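Local coordinates for uncharacterized protein YobA (Bacillus subtilis subsp. subtilis str. 168, PDB 4QY7) that is of unknown function but folds as a small OB-fold domain of the DUF3221 family and is probably exported from the cell, at residues A[52-58]-A[82-88]. Numbering follows the deposited sequence. Where two conformers were deposited one is given.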
ATOM      1  N   ILE A  52       4.305  -1.592   2.167  1.00 15.63           N
ATOM      2  CA  ILE A  52       4.922  -0.942   1.028  1.00 15.88           C
ATOM      3  C   ILE A  52       4.522  -1.770  -0.181  1.00 17.11           C
ATOM      4  O   ILE A  52       4.758  -2.964  -0.167  1.00 18.49           O
ATOM      5  CB  ILE A  52       6.450  -0.862   1.242  1.00 21.06           C
ATOM      6  CG1 ILE A  52       6.739   0.064   2.460  1.00 23.46           C
ATOM      7  CG2 ILE A  52       7.132  -0.344  -0.044  1.00 25.06           C
ATOM      8  CD1 ILE A  52       7.990  -0.011   2.980  1.00 34.47           C
ATOM      9  N   VAL A  53       3.921  -1.174  -1.203  1.00 15.03           N
ATOM     10  CA  VAL A  53       3.520  -1.922  -2.383  1.00 15.15           C
ATOM     11  C   VAL A  53       4.357  -1.474  -3.585  1.00 19.46           C
ATOM     12  O   VAL A  53       4.420  -0.296  -3.906  1.00 18.18           O
ATOM     13  CB  VAL A  53       2.007  -1.877  -2.683  1.00 18.88           C
ATOM     14  CG1 VAL A  53       1.216  -2.563  -1.551  1.00 19.07           C
ATOM     15  CG2 VAL A  53       1.496  -0.453  -2.905  1.00 18.45           C
ATOM     16  N   GLY A  54       5.069  -2.412  -4.175  1.00 17.19           N
ATOM     17  CA  GLY A  54       5.842  -2.146  -5.368  1.00 18.19           C
ATOM     18  C   GLY A  54       4.910  -2.075  -6.563  1.00 20.86           C
ATOM     19  O   GLY A  54       4.066  -2.961  -6.746  1.00 18.88           O
ATOM     20  N   LEU A  55       5.081  -1.048  -7.405  1.00 17.61           N
ATOM     21  CA  LEU A  55       4.199  -0.823  -8.562  1.00 17.53           C
ATOM     22  C   LEU A  55       4.817  -1.176  -9.937  1.00 23.74           C
ATOM     23  O   LEU A  55       4.158  -0.909 -10.957  1.00 23.67           O
ATOM     24  CB  LEU A  55       3.827   0.678  -8.558  1.00 17.63           C
ATOM     25  CG  LEU A  55       3.150   1.202  -7.279  1.00 19.65           C
ATOM     26  CD1 LEU A  55       3.001   2.713  -7.327  1.00 21.49           C
ATOM     27  CD2 LEU A  55       1.816   0.502  -7.033  1.00 21.58           C
ATOM     28  N   SER A  56       6.005  -1.816  -9.980  1.00 23.39           N
ATOM     29  CA  SER A  56       6.684  -2.157 -11.244  0.50 25.12           C
ATOM     30  C   SER A  56       5.820  -2.939 -12.225  1.00 29.28           C
ATOM     31  O   SER A  56       6.021  -2.812 -13.434  1.00 30.45           O
ATOM     32  CB  SER A  56       7.931  -2.988 -10.971  0.50 29.01           C
ATOM     33  OG  SER A  56       8.829  -2.292 -10.127  0.50 40.17           O
ATOM     34  N   GLU A  57       4.920  -3.797 -11.723  1.00 26.21           N
ATOM     35  CA  GLU A  57       4.107  -4.643 -12.586  1.00 28.12           C
ATOM     36  C   GLU A  57       2.811  -4.003 -13.049  1.00 33.23           C
ATOM     37  O   GLU A  57       2.209  -4.570 -13.942  1.00 34.84           O
ATOM     38  CB  GLU A  57       3.789  -5.983 -11.891  1.00 29.48           C
ATOM     39  CG  GLU A  57       5.017  -6.833 -11.630  1.00 39.57           C
ATOM     40  CD  GLU A  57       5.659  -7.331 -12.907  1.00 67.93           C
ATOM     41  OE1 GLU A  57       5.024  -8.148 -13.612  1.00 72.09           O
ATOM     42  OE2 GLU A  57       6.770  -6.855 -13.237  1.00 65.65           O
ATOM     43  N   ILE A  58       2.409  -2.831 -12.525  1.00 28.56           N
ATOM     44  CA  ILE A  58       1.173  -2.181 -12.936  1.00 29.35           C
ATOM     45  C   ILE A  58       1.473  -1.327 -14.151  1.00 36.85           C
ATOM     46  O   ILE A  58       2.402  -0.524 -14.110  1.00 37.14           O
ATOM     47  CB  ILE A  58       0.558  -1.333 -11.798  1.00 29.96           C
ATOM     48  CG1 ILE A  58       0.376  -2.141 -10.475  1.00 29.61           C
ATOM     49  CG2 ILE A  58      -0.758  -0.737 -12.275  1.00 31.07           C
ATOM     50  CD1 ILE A  58      -0.568  -3.316 -10.531  1.00 31.27           C
ATOM     51  N   PRO A  82       8.576  -2.604   7.516  1.00 19.89           N
ATOM     52  CA  PRO A  82       7.215  -3.091   7.241  1.00 19.35           C
ATOM     53  C   PRO A  82       7.161  -4.126   6.127  1.00 20.24           C
ATOM     54  O   PRO A  82       8.029  -4.147   5.256  1.00 19.38           O
ATOM     55  CB  PRO A  82       6.456  -1.835   6.773  1.00 20.91           C
ATOM     56  CG  PRO A  82       7.285  -0.688   7.131  1.00 26.24           C
ATOM     57  CD  PRO A  82       8.708  -1.166   7.240  1.00 22.30           C
ATOM     58  N   PRO A  83       6.104  -4.939   6.095  1.00 20.18           N
ATOM     59  CA  PRO A  83       5.964  -5.877   4.988  1.00 19.59           C
ATOM     60  C   PRO A  83       5.856  -5.138   3.670  1.00 22.54           C
ATOM     61  O   PRO A  83       5.429  -3.978   3.619  1.00 19.10           O
ATOM     62  CB  PRO A  83       4.668  -6.654   5.291  1.00 21.64           C
ATOM     63  CG  PRO A  83       4.051  -6.016   6.430  1.00 27.06           C
ATOM     64  CD  PRO A  83       4.964  -4.987   7.028  1.00 22.95           C
ATOM     65  N   SER A  84       6.282  -5.786   2.627  1.00 20.74           N
ATOM     66  CA  SER A  84       6.239  -5.231   1.302  1.00 19.48           C
ATOM     67  C   SER A  84       5.827  -6.290   0.314  1.00 22.22           C
ATOM     68  O   SER A  84       5.972  -7.494   0.589  1.00 21.87           O
ATOM     69  CB  SER A  84       7.593  -4.646   0.936  1.00 24.24           C
ATOM     70  OG  SER A  84       8.615  -5.582   1.238  1.00 26.46           O
ATOM     71  N   ALA A  85       5.228  -5.859  -0.797  1.00 16.69           N
ATOM     72  CA  ALA A  85       4.852  -6.832  -1.811  1.00 17.99           C
ATOM     73  C   ALA A  85       4.781  -6.199  -3.156  1.00 19.58           C
ATOM     74  O   ALA A  85       4.354  -5.038  -3.256  1.00 18.44           O
ATOM     75  CB  ALA A  85       3.494  -7.444  -1.474  1.00 18.61           C
ATOM     76  N   THR A  86       5.138  -6.963  -4.199  1.00 17.08           N
ATOM     77  CA  THR A  86       4.945  -6.506  -5.587  1.00 17.84           C
ATOM     78  C   THR A  86       3.500  -6.783  -5.931  1.00 19.12           C
ATOM     79  O   THR A  86       3.107  -7.939  -5.828  1.00 20.62           O
ATOM     80  CB  THR A  86       5.844  -7.272  -6.532  1.00 24.73           C
ATOM     81  OG1 THR A  86       7.189  -7.116  -6.094  1.00 25.25           O
ATOM     82  CG2 THR A  86       5.685  -6.797  -7.978  1.00 24.31           C
ATOM     83  N   ILE A  87       2.699  -5.786  -6.300  1.00 17.59           N
ATOM     84  CA  ILE A  87       1.276  -6.058  -6.505  1.00 15.63           C
ATOM     85  C   ILE A  87       0.970  -6.288  -7.960  1.00 19.40           C
ATOM     86  O   ILE A  87       1.688  -5.784  -8.827  1.00 19.97           O
ATOM     87  CB  ILE A  87       0.374  -4.958  -5.903  1.00 17.61           C
ATOM     88  CG1 ILE A  87       0.633  -3.558  -6.547  1.00 18.72           C
ATOM     89  CG2 ILE A  87       0.606  -4.897  -4.370  1.00 16.56           C
ATOM     90  CD1 ILE A  87      -0.508  -2.527  -6.325  1.00 18.79           C
ATOM     91  N   GLN A  88      -0.055  -7.096  -8.228  1.00 17.55           N
ATOM     92  CA  GLN A  88      -0.476  -7.425  -9.596  0.50 18.59           C
ATOM     93  C   GLN A  88      -1.685  -6.609 -10.013  1.00 20.79           C
ATOM     94  O   GLN A  88      -1.963  -6.479 -11.204  1.00 21.22           O
ATOM     95  CB  GLN A  88      -0.827  -8.919  -9.709  0.50 20.96           C
ATOM     96  CG  GLN A  88       0.284  -9.876  -9.266  0.50 25.42           C
ATOM     97  CD  GLN A  88       1.560  -9.720 -10.057  0.50 42.20           C
ATOM     98  OE1 GLN A  88       1.542  -9.468 -11.266  0.50 38.18           O
ATOM     99  NE2 GLN A  88       2.700  -9.892  -9.403  0.50 39.11           N
TER
HETATM  100  O   HOH W   1       3.692  -4.037  -9.216  1.00 22.55           O
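Ile87 packs its branches against the side chains of Val53, Leu55 and Ile58. Its CG1 stands between its own backbone N and carbonyl carbon (chi1 61°), and this rotation sends CG2 to Val53 CG1, 3.7 Å away, while CD1 runs on to Leu55 CD2 at 3.9 Å, the two side chains lying side by side and pointing the same way. Ile58 crosses it obliquely, its CD1 4.2 Å from Ile87 CG1 and closer, 3.5 Å, to the carbonyl carbon C of Gln88. Branched aliphatic residues suit this buried face, where Val53 also meets Ala21 and Leu23 of strand 20-24, and Ile87 reaches Val72. Cutting Ile87 back to an alanine removes CG1, CG2 and CD1, which is likely to open a gap beside Val53, Leu55 and Ile58.

The backbones run parallel. Ile52 N donates to Pro83 O and Ala85 N to Ile52 O; then Gly54 N gives a bond to Ala85 O, tilted 31° from the carbonyl plane, and Ile87 N a nearly straight one (174°) to Gly54 O. This parallel pairing of 50-54 with 84-86 is the seam at which an OB-fold barrel closes, the chain running on into strand 89-92 beside strand 69-74.

The opposite face, with Ile52, Ser84 and Thr86, is looser and partly exposed. The parallel register puts Ser84 CB 4.0 Å from Ile52 CB; a small polar residue suits this face, its OG hydrogen-bonded to Ser80 OG. Beyond Gly54 the chains part around the type I turn from Leu55 to Ile58, and one water bridges them: it donates to Gly54 O and Ile87 O and accepts from Glu57 N at 2.8 Å. The bent chain of exposed Glu57 meets Thr86 through its aliphatic part, CG 3.7 Å from Thr86 CG2.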